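Local coordinates for replication initiation and membrane attachment protein (Geobacillus stearothermophilus 10, PDB 5WTN) that probably helps to initiate and restart DNA replication as a tetrameric primosomal protein that joins in assembling the replication machinery, at residues Y199-F211 / K230-P244. Numbering follows the deposited sequence.
Sequences YVLDDGVFDFELF and KEAIKKLAFLYGIPP
Phe206 packs its ring against Ile233 and Ala237 of helix 227-240, buried in a C-terminal helical domain, consistent with the DnaB/DnaD type, in which the largely non-helical segment 199-207, which makes a 3-10 turn at 203-205, runs across this helix before helix 208-217 begins. The CG2 methyl of Ile233 lies over one face of the Phe206 ring, 3.9 Å from its centroid and displaced toward the rim, a CH-pi contact, while Pro244 CA approaches CE1 obliquely. A chi1 of 179° carries the Phe206 ring toward the helix, and its CD2 sits over the centre of one face of the Phe208 ring. Replacing Phe206 by an alanine is likely to open a gap beside Ile233, Ala237 and Pro244 and to uncover that face of Phe208. Further along the helix, Leu201 sets CD2 almost centrally over the Phe238 ring, 9° off its normal, and Val205 CG1 meets CD1 of that ring. Two lysines one helical turn apart share the carboxylate of Asp203: Lys230 NZ donates a salt-bridging hydrogen bond to OD1 at 3.1 Å, from the syn side but 32° out of plane, and Lys234 NZ forms a salt bridge with OD2 at 3.3 Å. The Lys230 chain crosses Phe208 obliquely, CE over a face and CG 3.4 Å from Phe208 CE1. At the far end, Lys235 NZ forms a salt bridge and Tyr199 OH a hydrogen bond with Asp121 of the second subunit, tying the contact into the tetramer. Behind this packing, Phe211 adds CZ against Ile233 CD1, and its helix is N-capped by Asp207, whose OD2 accepts a hydrogen bond from Leu210 N, above the carboxylate plane, at 3.1 Å.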
# COMPACT_ATOMS: atom_id res chain seq x y z
N TYR A 199 -7.23 21.74 -10.71
CA TYR A 199 -6.51 22.67 -11.56
C TYR A 199 -7.40 23.90 -11.74
O TYR A 199 -8.63 23.81 -11.55
CB TYR A 199 -6.07 22.03 -12.88
CG TYR A 199 -7.17 21.69 -13.87
CD1 TYR A 199 -7.84 22.68 -14.56
CD2 TYR A 199 -7.50 20.37 -14.15
CE1 TYR A 199 -8.84 22.38 -15.47
CE2 TYR A 199 -8.49 20.05 -15.07
CZ TYR A 199 -9.16 21.07 -15.72
OH TYR A 199 -10.15 20.78 -16.63
N VAL A 200 -6.81 25.04 -12.08
CA VAL A 200 -7.60 26.24 -12.34
C VAL A 200 -7.20 26.87 -13.66
O VAL A 200 -6.09 26.65 -14.14
CB VAL A 200 -7.47 27.29 -11.22
CG1 VAL A 200 -8.33 26.90 -10.03
CG2 VAL A 200 -6.02 27.46 -10.81
N LEU A 201 -8.13 27.62 -14.25
CA LEU A 201 -7.85 28.36 -15.48
C LEU A 201 -8.07 29.83 -15.20
O LEU A 201 -9.02 30.20 -14.50
CB LEU A 201 -8.77 27.93 -16.62
CG LEU A 201 -8.67 26.55 -17.27
CD1 LEU A 201 -9.93 26.28 -18.09
CD2 LEU A 201 -7.43 26.41 -18.15
N ASP A 202 -7.21 30.68 -15.74
CA ASP A 202 -7.37 32.12 -15.58
C ASP A 202 -8.63 32.61 -16.31
O ASP A 202 -8.83 32.29 -17.48
CB ASP A 202 -6.14 32.86 -16.10
CG ASP A 202 -5.81 34.10 -15.29
OD1 ASP A 202 -5.53 33.96 -14.08
OD2 ASP A 202 -5.84 35.21 -15.86
N ASP A 203 -9.46 33.37 -15.61
CA ASP A 203 -10.70 33.86 -16.20
C ASP A 203 -10.44 34.58 -17.52
O ASP A 203 -11.36 34.84 -18.29
CB ASP A 203 -11.46 34.77 -15.21
CG ASP A 203 -12.25 33.97 -14.18
OD1 ASP A 203 -13.09 34.57 -13.49
OD2 ASP A 203 -12.02 32.75 -14.08
N GLY A 204 -9.17 34.88 -17.78
CA GLY A 204 -8.76 35.53 -19.01
C GLY A 204 -8.78 34.63 -20.23
O GLY A 204 -8.65 35.11 -21.36
N VAL A 205 -8.94 33.32 -20.03
CA VAL A 205 -9.03 32.42 -21.18
C VAL A 205 -10.30 32.66 -22.02
O VAL A 205 -10.40 32.20 -23.17
CB VAL A 205 -8.97 30.91 -20.77
CG1 VAL A 205 -7.70 30.59 -19.99
CG2 VAL A 205 -10.19 30.51 -19.97
N PHE A 206 -11.27 33.37 -21.43
CA PHE A 206 -12.56 33.61 -22.07
C PHE A 206 -13.12 34.98 -21.71
O PHE A 206 -13.09 35.36 -20.53
CB PHE A 206 -13.56 32.53 -21.61
CG PHE A 206 -14.94 32.70 -22.19
CD1 PHE A 206 -15.20 32.30 -23.50
CD2 PHE A 206 -15.96 33.26 -21.44
CE1 PHE A 206 -16.46 32.45 -24.03
CE2 PHE A 206 -17.22 33.41 -21.99
CZ PHE A 206 -17.47 33.01 -23.28
N ASP A 207 -13.70 35.70 -22.67
CA ASP A 207 -14.13 37.05 -22.35
C ASP A 207 -15.55 37.04 -21.84
O ASP A 207 -16.50 37.07 -22.62
CB ASP A 207 -14.05 37.89 -23.62
CG ASP A 207 -14.39 39.36 -23.39
OD1 ASP A 207 -14.14 40.16 -24.32
OD2 ASP A 207 -14.90 39.74 -22.30
N PHE A 208 -15.71 37.15 -20.53
CA PHE A 208 -17.03 37.10 -19.94
C PHE A 208 -17.75 38.44 -20.08
O PHE A 208 -18.97 38.48 -20.16
CB PHE A 208 -16.96 36.72 -18.47
CG PHE A 208 -16.70 35.27 -18.24
CD1 PHE A 208 -17.75 34.37 -18.15
CD2 PHE A 208 -15.41 34.80 -18.06
CE1 PHE A 208 -17.52 33.04 -17.91
CE2 PHE A 208 -15.17 33.47 -17.82
CZ PHE A 208 -16.22 32.58 -17.74
N GLU A 209 -16.99 39.52 -20.08
CA GLU A 209 -17.56 40.85 -20.20
C GLU A 209 -18.43 40.92 -21.46
O GLU A 209 -19.62 41.26 -21.40
CB GLU A 209 -16.46 41.91 -20.24
CG GLU A 209 -16.92 43.35 -20.00
CD GLU A 209 -16.10 44.37 -20.79
OE1 GLU A 209 -14.96 44.03 -21.19
OE2 GLU A 209 -16.61 45.49 -21.03
N LEU A 210 -17.84 40.55 -22.60
CA LEU A 210 -18.57 40.52 -23.86
C LEU A 210 -19.71 39.51 -23.81
O LEU A 210 -20.84 39.81 -24.19
CB LEU A 210 -17.61 40.17 -24.99
CG LEU A 210 -18.26 40.24 -26.37
CD1 LEU A 210 -18.65 41.68 -26.66
CD2 LEU A 210 -17.33 39.70 -27.45
N PHE A 211 -19.39 38.31 -23.32
CA PHE A 211 -20.32 37.20 -23.24
C PHE A 211 -21.61 37.57 -22.52
O PHE A 211 -22.70 37.33 -23.03
CB PHE A 211 -19.64 36.02 -22.54
CG PHE A 211 -20.56 34.89 -22.20
CD1 PHE A 211 -21.17 34.82 -20.96
CD2 PHE A 211 -20.82 33.89 -23.13
CE1 PHE A 211 -22.03 33.76 -20.65
CE2 PHE A 211 -21.68 32.84 -22.82
CZ PHE A 211 -22.29 32.78 -21.58
N LYS A 230 -20.03 28.75 -15.05
CA LYS A 230 -18.96 29.66 -15.42
C LYS A 230 -17.64 28.90 -15.50
O LYS A 230 -16.86 29.07 -16.44
CB LYS A 230 -18.90 30.80 -14.41
CG LYS A 230 -17.84 31.85 -14.69
CD LYS A 230 -17.89 32.99 -13.66
CE LYS A 230 -16.54 33.67 -13.49
NZ LYS A 230 -15.50 32.77 -12.88
N GLU A 231 -17.43 28.02 -14.53
CA GLU A 231 -16.26 27.16 -14.52
C GLU A 231 -16.29 26.28 -15.78
O GLU A 231 -15.27 26.08 -16.43
CB GLU A 231 -16.26 26.31 -13.25
CG GLU A 231 -15.09 25.35 -13.07
CD GLU A 231 -15.26 24.42 -11.86
OE1 GLU A 231 -14.55 23.38 -11.79
OE2 GLU A 231 -16.09 24.74 -10.97
N ALA A 232 -17.47 25.79 -16.13
CA ALA A 232 -17.62 24.88 -17.26
C ALA A 232 -17.38 25.60 -18.57
O ALA A 232 -16.72 25.08 -19.48
CB ALA A 232 -18.99 24.27 -17.24
N ILE A 233 -17.93 26.80 -18.67
CA ILE A 233 -17.75 27.64 -19.84
C ILE A 233 -16.27 27.86 -20.11
O ILE A 233 -15.80 27.65 -21.22
CB ILE A 233 -18.47 28.98 -19.65
CG1 ILE A 233 -19.98 28.78 -19.82
CG2 ILE A 233 -17.91 30.03 -20.60
CD1 ILE A 233 -20.77 30.07 -19.75
N LYS A 234 -15.55 28.27 -19.06
CA LYS A 234 -14.11 28.48 -19.11
C LYS A 234 -13.39 27.29 -19.72
O LYS A 234 -12.58 27.45 -20.63
CB LYS A 234 -13.59 28.72 -17.69
CG LYS A 234 -13.25 30.17 -17.35
CD LYS A 234 -13.18 30.40 -15.83
CE LYS A 234 -12.01 29.68 -15.17
NZ LYS A 234 -12.18 29.48 -13.68
N LYS A 235 -13.68 26.09 -19.24
CA LYS A 235 -12.96 24.90 -19.70
C LYS A 235 -13.30 24.63 -21.14
O LYS A 235 -12.44 24.23 -21.92
CB LYS A 235 -13.29 23.68 -18.85
CG LYS A 235 -13.19 23.90 -17.35
CD LYS A 235 -12.94 22.58 -16.63
CE LYS A 235 -12.82 22.77 -15.12
NZ LYS A 235 -12.97 21.46 -14.42
N LEU A 236 -14.56 24.85 -21.49
CA LEU A 236 -15.01 24.58 -22.85
C LEU A 236 -14.35 25.54 -23.84
O LEU A 236 -13.82 25.13 -24.88
CB LEU A 236 -16.52 24.65 -22.90
CG LEU A 236 -17.15 23.44 -22.22
CD1 LEU A 236 -18.67 23.58 -22.10
CD2 LEU A 236 -16.78 22.18 -22.99
N ALA A 237 -14.37 26.82 -23.48
CA ALA A 237 -13.75 27.86 -24.29
C ALA A 237 -12.26 27.58 -24.48
O ALA A 237 -11.72 27.76 -25.58
CB ALA A 237 -13.93 29.21 -23.64
N PHE A 238 -11.60 27.15 -23.42
CA PHE A 238 -10.17 26.97 -23.47
C PHE A 238 -9.83 25.73 -24.27
O PHE A 238 -8.93 25.74 -25.11
CB PHE A 238 -9.60 26.87 -22.06
CG PHE A 238 -8.15 26.47 -22.02
CD1 PHE A 238 -7.15 27.43 -21.98
CD2 PHE A 238 -7.78 25.13 -22.02
CE1 PHE A 238 -5.81 27.05 -21.94
CE2 PHE A 238 -6.45 24.74 -21.99
CZ PHE A 238 -5.47 25.70 -21.95
N LEU A 239 -10.54 24.65 -23.98
CA LEU A 239 -10.29 23.37 -24.63
C LEU A 239 -10.58 23.44 -26.13
O LEU A 239 -9.80 22.92 -26.93
CB LEU A 239 -11.15 22.28 -23.99
CG LEU A 239 -11.13 20.91 -24.67
CD1 LEU A 239 -9.80 20.26 -24.47
CD2 LEU A 239 -12.23 20.00 -24.16
N TYR A 240 -11.70 24.05 -26.49
CA TYR A 240 -12.16 24.12 -27.88
C TYR A 240 -11.94 25.43 -28.67
O TYR A 240 -12.24 25.49 -29.87
CB TYR A 240 -13.64 23.75 -27.90
CG TYR A 240 -13.89 22.32 -27.50
CD1 TYR A 240 -13.22 21.28 -28.13
CD2 TYR A 240 -14.78 22.00 -26.49
CE1 TYR A 240 -13.46 19.97 -27.79
CE2 TYR A 240 -15.02 20.68 -26.13
CZ TYR A 240 -14.35 19.66 -26.79
OH TYR A 240 -14.56 18.34 -26.44
N GLY A 241 -11.43 26.46 -28.02
CA GLY A 241 -11.19 27.73 -28.68
C GLY A 241 -12.46 28.47 -29.10
O GLY A 241 -12.46 29.28 -30.04
N ILE A 242 -13.55 28.21 -28.39
CA ILE A 242 -14.84 28.83 -28.70
C ILE A 242 -14.87 30.31 -28.32
O ILE A 242 -14.69 30.66 -27.15
CB ILE A 242 -15.99 28.09 -27.97
CG1 ILE A 242 -15.97 26.60 -28.28
CG2 ILE A 242 -17.34 28.68 -28.33
CD1 ILE A 242 -17.02 25.84 -27.56
N PRO A 243 -15.13 31.19 -29.29
CA PRO A 243 -15.33 32.64 -29.06
C PRO A 243 -16.63 32.93 -28.28
O PRO A 243 -17.49 32.05 -28.19
CB PRO A 243 -15.40 33.22 -30.47
CG PRO A 243 -15.80 32.07 -31.33
CD PRO A 243 -15.18 30.85 -30.72
N PRO A 244 -16.76 34.14 -27.71
CA PRO A 244 -17.92 34.46 -26.87
C PRO A 244 -19.26 34.49 -27.59
O PRO A 244 -20.25 34.05 -27.01
CB PRO A 244 -17.59 35.86 -26.32
CG PRO A 244 -16.11 35.94 -26.41
CD PRO A 244 -15.75 35.21 -27.67
O HOH W 1 -11.69 22.67 -11.89